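PDB 4B46: CELL division protein FTSZ from Haloferax volcanii, which controls cell shape as a GTP-binding, tubulin-like cytoskeletal protein and is essential for developing the rod-shaped cells required for efficient swimming. Local coordinates for residues 163-168 with 221-226; 293-298 with 316-321. All blocks are in the same frame, centred on the assembly; numbering follows the deposited sequence.

Contact 1: residues 163-168 with 221-226; sequences NLLVFD and NTLAGG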
loop_
_atom_site.group_PDB
_atom_site.type_symbol
_atom_site.label_atom_id
_atom_site.label_comp_id
_atom_site.label_asym_id
_atom_site.label_seq_id
_atom_site.Cartn_x
_atom_site.Cartn_y
_atom_site.Cartn_z
ATOM N N ASN A 163 4.836 9.602 0.916
ATOM C CA ASN A 163 3.390 9.458 1.031
ATOM C C ASN A 163 3.101 8.110 1.665
ATOM O O ASN A 163 3.765 7.116 1.376
ATOM C CB ASN A 163 2.705 9.547 -0.344
ATOM C CG ASN A 163 1.201 9.810 -0.239
ATOM O OD1 ASN A 163 0.430 8.971 0.261
ATOM N ND2 ASN A 163 0.777 10.982 -0.715
ATOM N N LEU A 164 2.118 8.077 2.549
ATOM C CA LEU A 164 1.766 6.829 3.195
ATOM C C LEU A 164 0.403 6.362 2.708
ATOM O O LEU A 164 -0.616 6.944 3.053
ATOM C CB LEU A 164 1.778 6.985 4.719
ATOM C CG LEU A 164 1.366 5.713 5.462
ATOM C CD1 LEU A 164 2.345 4.575 5.148
ATOM C CD2 LEU A 164 1.276 5.976 6.962
ATOM N N LEU A 165 0.406 5.338 1.863
ATOM C CA LEU A 165 -0.814 4.683 1.427
ATOM C C LEU A 165 -1.258 3.791 2.575
ATOM O O LEU A 165 -0.440 3.078 3.155
ATOM C CB LEU A 165 -0.557 3.800 0.196
ATOM C CG LEU A 165 -0.048 4.312 -1.174
ATOM C CD1 LEU A 165 -1.137 5.011 -1.957
ATOM C CD2 LEU A 165 1.179 5.202 -1.099
ATOM N N VAL A 166 -2.548 3.814 2.893
ATOM C CA VAL A 166 -3.045 3.074 4.057
ATOM C C VAL A 166 -4.128 2.065 3.673
ATOM O O VAL A 166 -5.023 2.360 2.870
ATOM C CB VAL A 166 -3.575 4.040 5.145
ATOM C CG1 VAL A 166 -4.179 3.275 6.352
ATOM C CG2 VAL A 166 -2.475 4.988 5.597
ATOM N N PHE A 167 -4.024 0.870 4.244
ATOM C CA PHE A 167 -5.093 -0.116 4.198
ATOM C C PHE A 167 -5.454 -0.473 5.638
ATOM O O PHE A 167 -4.588 -0.875 6.419
ATOM C CB PHE A 167 -4.672 -1.364 3.410
ATOM C CG PHE A 167 -5.789 -2.347 3.203
ATOM C CD1 PHE A 167 -6.088 -3.294 4.175
ATOM C CD2 PHE A 167 -6.553 -2.314 2.042
ATOM C CE1 PHE A 167 -7.127 -4.197 3.995
ATOM C CE2 PHE A 167 -7.596 -3.208 1.850
ATOM C CZ PHE A 167 -7.883 -4.153 2.832
ATOM N N ASP A 168 -6.727 -0.319 5.997
ATOM C CA ASP A 168 -7.164 -0.556 7.373
ATOM C C ASP A 168 -7.841 -1.926 7.508
ATOM O O ASP A 168 -8.978 -2.100 7.068
ATOM C CB ASP A 168 -8.122 0.573 7.794
ATOM C CG ASP A 168 -8.442 0.567 9.289
ATOM O OD1 ASP A 168 -8.040 -0.375 10.014
ATOM O OD2 ASP A 168 -9.099 1.527 9.746
ATOM N N ASN A 221 3.125 12.450 -9.153
ATOM C CA ASN A 221 2.616 13.804 -8.967
ATOM C C ASN A 221 1.332 13.855 -8.124
ATOM O O ASN A 221 1.089 14.822 -7.401
ATOM C CB ASN A 221 2.443 14.494 -10.324
ATOM C CG ASN A 221 3.772 14.875 -10.943
ATOM O OD1 ASN A 221 4.788 14.899 -10.257
ATOM N ND2 ASN A 221 3.773 15.180 -12.232
ATOM N N THR A 222 0.526 12.804 -8.197
ATOM C CA THR A 222 -0.647 12.706 -7.331
ATOM C C THR A 222 -0.246 12.545 -5.861
ATOM O O THR A 222 -0.897 13.092 -4.963
ATOM C CB THR A 222 -1.582 11.558 -7.773
ATOM O OG1 THR A 222 -2.021 11.797 -9.112
ATOM C CG2 THR A 222 -2.830 11.472 -6.863
ATOM N N LEU A 223 0.840 11.810 -5.621
ATOM C CA LEU A 223 1.273 11.517 -4.258
ATOM C C LEU A 223 2.186 12.591 -3.682
ATOM O O LEU A 223 2.486 12.569 -2.499
ATOM C CB LEU A 223 2.006 10.173 -4.215
ATOM C CG LEU A 223 1.201 8.941 -4.618
ATOM C CD1 LEU A 223 2.095 7.733 -4.808
ATOM C CD2 LEU A 223 0.115 8.654 -3.580
ATOM N N ALA A 224 2.624 13.532 -4.516
ATOM C CA ALA A 224 3.738 14.408 -4.151
ATOM C C ALA A 224 3.470 15.331 -2.968
ATOM O O ALA A 224 4.406 15.749 -2.283
ATOM C CB ALA A 224 4.213 15.223 -5.372
ATOM N N GLY A 225 2.205 15.658 -2.728
ATOM C CA GLY A 225 1.857 16.528 -1.612
ATOM C C GLY A 225 2.049 15.895 -0.236
ATOM O O GLY A 225 2.003 16.579 0.781
ATOM N N GLY A 226 2.253 14.583 -0.202
ATOM C CA GLY A 226 2.547 13.887 1.042
ATOM C C GLY A 226 1.328 13.584 1.898
ATOM O O GLY A 226 0.186 13.790 1.481
#
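Asn-163 reaches across to Leu-223 with its whole carboxamide, using the nitrogen for a hydrogen bond and the face of the amide for van der Waals contact with the CD2 methyl. ND2 donates to Leu-223 O at 2.9 Å, with an N-H...O angle of 158°. The acceptor lies close to the amide plane, while the donor meets the carbonyl from the side, tilted 17° from its plane. Leu-223 CD2 sits 3.7 Å from Asn-163 CG and almost as near to both OD1 and ND2, so it rests over the amide. Leu-165, crossing Leu-223 at about a right angle, touches the same CD2 with its CD1 at 4.2 Å.

Leu-223 O is gripped twice, because Gly-226 N also donates to it, at 3.1 Å, closing a type I turn from Leu-223 to Gly-226. With CG anti to the backbone N (chi1 -163°), the Asn-163 amide extends toward this turn, and its rotation is set by the bonds of OD1 to Ser-229 OG and of ND2 to Leu-223 O; a weak bond joins ND2 to Ser-347 OG. Replacing Asn-163 with an alanine would probably leave the Ser-229 hydroxyl without this mate, deprive Leu-223 O of one donor and open a gap beneath CD2.

Gly-226 turns the chain out of helix 216-223 toward strand 228-237. Strand 163-168, between strands 131-137 and 228-237, belongs to the parallel, Rossmann-like part of the tubulin/FtsZ sheet. Leu-165 packs on Phe-194 of helix 179-198, the core helix linking the two domains in this family, so the contact sits at their junction.

Contact 2: residues 293-298 with 316-321; sequences ERALLV and KWIEEQ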
loop_
_atom_site.group_PDB
_atom_site.type_symbol
_atom_site.label_atom_id
_atom_site.label_comp_id
_atom_site.label_asym_id
_atom_site.label_seq_id
_atom_site.Cartn_x
_atom_site.Cartn_y
_atom_site.Cartn_z
ATOM N N GLU A 293 -6.502 16.196 -1.345
ATOM C CA GLU A 293 -5.661 17.187 -2.009
ATOM C C GLU A 293 -5.604 16.959 -3.521
ATOM O O GLU A 293 -5.732 17.894 -4.308
ATOM C CB GLU A 293 -4.251 17.145 -1.407
ATOM C CG GLU A 293 -3.333 18.266 -1.857
ATOM C CD GLU A 293 -1.982 18.221 -1.157
ATOM O OE1 GLU A 293 -1.846 17.475 -0.160
ATOM O OE2 GLU A 293 -1.061 18.933 -1.610
ATOM N N ARG A 294 -5.401 15.712 -3.927
ATOM C CA ARG A 294 -5.278 15.382 -5.340
ATOM C C ARG A 294 -5.917 14.028 -5.555
ATOM O O ARG A 294 -5.915 13.198 -4.653
ATOM C CB ARG A 294 -3.804 15.318 -5.756
ATOM C CG ARG A 294 -3.049 16.623 -5.624
ATOM C CD ARG A 294 -1.626 16.458 -6.165
ATOM N NE ARG A 294 -0.977 17.750 -6.379
ATOM C CZ ARG A 294 -0.211 18.359 -5.481
ATOM N NH1 ARG A 294 0.014 17.793 -4.301
ATOM N NH2 ARG A 294 0.335 19.533 -5.765
ATOM N N ALA A 295 -6.473 13.814 -6.746
ATOM C CA ALA A 295 -7.129 12.556 -7.078
ATOM C C ALA A 295 -6.611 12.046 -8.413
ATOM O O ALA A 295 -6.281 12.829 -9.304
ATOM C CB ALA A 295 -8.651 12.740 -7.138
ATOM N N LEU A 296 -6.543 10.729 -8.548
ATOM C CA LEU A 296 -6.164 10.110 -9.800
ATOM C C LEU A 296 -7.130 8.984 -10.073
ATOM O O LEU A 296 -7.322 8.109 -9.234
ATOM C CB LEU A 296 -4.746 9.547 -9.721
ATOM C CG LEU A 296 -4.304 8.660 -10.885
ATOM C CD1 LEU A 296 -4.210 9.433 -12.220
ATOM C CD2 LEU A 296 -2.957 7.986 -10.578
ATOM N N LEU A 297 -7.737 9.019 -11.251
ATOM C CA LEU A 297 -8.645 7.979 -11.693
ATOM C C LEU A 297 -7.904 7.052 -12.640
ATOM O O LEU A 297 -7.223 7.504 -13.561
ATOM C CB LEU A 297 -9.850 8.606 -12.415
ATOM C CG LEU A 297 -10.797 7.638 -13.113
ATOM C CD1 LEU A 297 -11.393 6.659 -12.108
ATOM C CD2 LEU A 297 -11.909 8.412 -13.846
ATOM N N VAL A 298 -8.043 5.754 -12.415
ATOM C CA VAL A 298 -7.423 4.773 -13.278
ATOM C C VAL A 298 -8.456 3.749 -13.729
ATOM O O VAL A 298 -9.096 3.099 -12.899
ATOM C CB VAL A 298 -6.271 4.042 -12.551
ATOM C CG1 VAL A 298 -5.673 2.968 -13.453
ATOM C CG2 VAL A 298 -5.199 5.034 -12.114
ATOM N N LYS A 316 -14.506 14.905 -13.974
ATOM C CA LYS A 316 -15.390 15.991 -13.534
ATOM C C LYS A 316 -16.236 15.575 -12.335
ATOM O O LYS A 316 -16.377 16.326 -11.371
ATOM C CB LYS A 316 -16.307 16.458 -14.665
ATOM C CG LYS A 316 -15.582 17.210 -15.764
ATOM C CD LYS A 316 -16.551 17.723 -16.812
ATOM C CE LYS A 316 -15.840 18.607 -17.820
ATOM N NZ LYS A 316 -16.775 19.061 -18.895
ATOM N N TRP A 317 -16.806 14.381 -12.401
ATOM C CA TRP A 317 -17.631 13.895 -11.300
ATOM C C TRP A 317 -16.803 13.764 -10.007
ATOM O O TRP A 317 -17.252 14.153 -8.926
ATOM C CB TRP A 317 -18.328 12.586 -11.687
ATOM C CG TRP A 317 -19.313 12.086 -10.655
ATOM C CD1 TRP A 317 -20.648 12.379 -10.580
ATOM C CD2 TRP A 317 -19.034 11.210 -9.554
ATOM N NE1 TRP A 317 -21.213 11.736 -9.499
ATOM C CE2 TRP A 317 -20.243 11.014 -8.855
ATOM C CE3 TRP A 317 -17.876 10.574 -9.089
ATOM C CZ2 TRP A 317 -20.328 10.209 -7.718
ATOM C CZ3 TRP A 317 -17.966 9.772 -7.962
ATOM C CH2 TRP A 317 -19.186 9.600 -7.288
ATOM N N ILE A 318 -15.580 13.257 -10.121
ATOM C CA ILE A 318 -14.699 13.149 -8.953
ATOM C C ILE A 318 -14.399 14.524 -8.356
ATOM O O ILE A 318 -14.370 14.697 -7.135
ATOM C CB ILE A 318 -13.399 12.377 -9.293
ATOM C CG1 ILE A 318 -13.735 10.899 -9.508
ATOM C CG2 ILE A 318 -12.335 12.536 -8.187
ATOM C CD1 ILE A 318 -12.613 10.084 -10.093
ATOM N N GLU A 319 -14.181 15.508 -9.218
ATOM C CA GLU A 319 -13.936 16.858 -8.740
ATOM C C GLU A 319 -15.145 17.399 -7.961
ATOM O O GLU A 319 -14.994 18.016 -6.909
ATOM C CB GLU A 319 -13.569 17.778 -9.909
ATOM C CG GLU A 319 -13.651 19.254 -9.565
ATOM C CD GLU A 319 -12.718 19.639 -8.428
ATOM O OE1 GLU A 319 -11.729 18.909 -8.174
ATOM O OE2 GLU A 319 -12.976 20.675 -7.783
ATOM N N GLU A 320 -16.342 17.141 -8.475
ATOM C CA GLU A 320 -17.577 17.517 -7.790
ATOM C C GLU A 320 -17.684 16.894 -6.404
ATOM O O GLU A 320 -18.134 17.542 -5.463
ATOM C CB GLU A 320 -18.796 17.119 -8.626
ATOM C CG GLU A 320 -18.859 17.830 -9.979
ATOM C CD GLU A 320 -19.997 17.342 -10.854
ATOM O OE1 GLU A 320 -21.089 17.062 -10.314
ATOM O OE2 GLU A 320 -19.799 17.240 -12.084
ATOM N N GLN A 321 -17.255 15.640 -6.283
ATOM C CA GLN A 321 -17.399 14.899 -5.040
ATOM C C GLN A 321 -16.284 15.169 -4.033
ATOM O O GLN A 321 -16.429 14.864 -2.854
ATOM C CB GLN A 321 -17.454 13.396 -5.333
ATOM C CG GLN A 321 -18.605 12.983 -6.241
ATOM C CD GLN A 321 -19.961 13.189 -5.595
ATOM O OE1 GLN A 321 -20.129 12.954 -4.402
ATOM N NE2 GLN A 321 -20.934 13.632 -6.382
#
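Ile-318 faces Ala-295 and Leu-297 from a helix whose one large flat group, the indole of Trp-317, is directed elsewhere: one face of that ring carries Gln-321 CG, 3.4 Å above the plane and offset toward the rim. Trp-317 also packs on Arg-276 and Ala-279, so this side chain sets helix 308-322 against helix 265-280, and the meeting with strand 294-301 is left to aliphatic groups.

Ile-318 divides its branches between two strand residues. Its CG2 methyl touches Ala-295 CB at 3.8 Å, whereas CD1, at the end of the longer branch, lies 3.9 Å from Leu-297 CB. Both Leu-297 methyls are 4.2 Å from this CD1, which thus sits over the three carbons CB, CD1 and CD2 around Leu-297 CG. The two side chains cross at a slant. CG1 stands anti to the carbonyl carbon (chi1 -71°) and the branch runs on extended (chi2 169°), which carries CD1 along the strand to Leu-297 while CG2 stays beside Ala-295. The backbones come nearest here, with 7.8 Å between Ala-295 CA and Ile-318 CA.

Ala-295 and Leu-297 alternate with Leu-296, which points to the opposite side of the sheet and meets Ile-219 and Thr-222 of helix 216-223. Around Ile-318 the apolar layer is continued by Val-275 of helix 265-280 and Ile-344 of strand 339-347. Strand 294-301, helix 308-322 and strand 326-333 form a beta-alpha-beta unit of the C-terminal domain, and the contact packs its crossover helix onto its first strand, 294-301, which lies between strands 339-347 and 326-333 in the sheet.

How the contacts relate
Contact 1 closes before contact 2 opens along the chain; their centres lie about 15 Å apart, and both reach one mixed sheet that runs through both domains. Contact 1 spans the GTPase and C-terminal domains, whereas contact 2 belongs wholly to the C-terminal domain. Strands 228-237 and 339-347 separate strands 163-168 and 294-301 in the sheet. The two sites nevertheless touch directly, as Asn-221 O lies 3.4 Å from Arg-294 CD and Gly-225 N lies 3.4 Å from Arg-294 NH1. The two contacts are thus joined through helix 216-223, which packs against both strands, an arrangement consistent with a part in the domain interface, away from the nucleotide pocket.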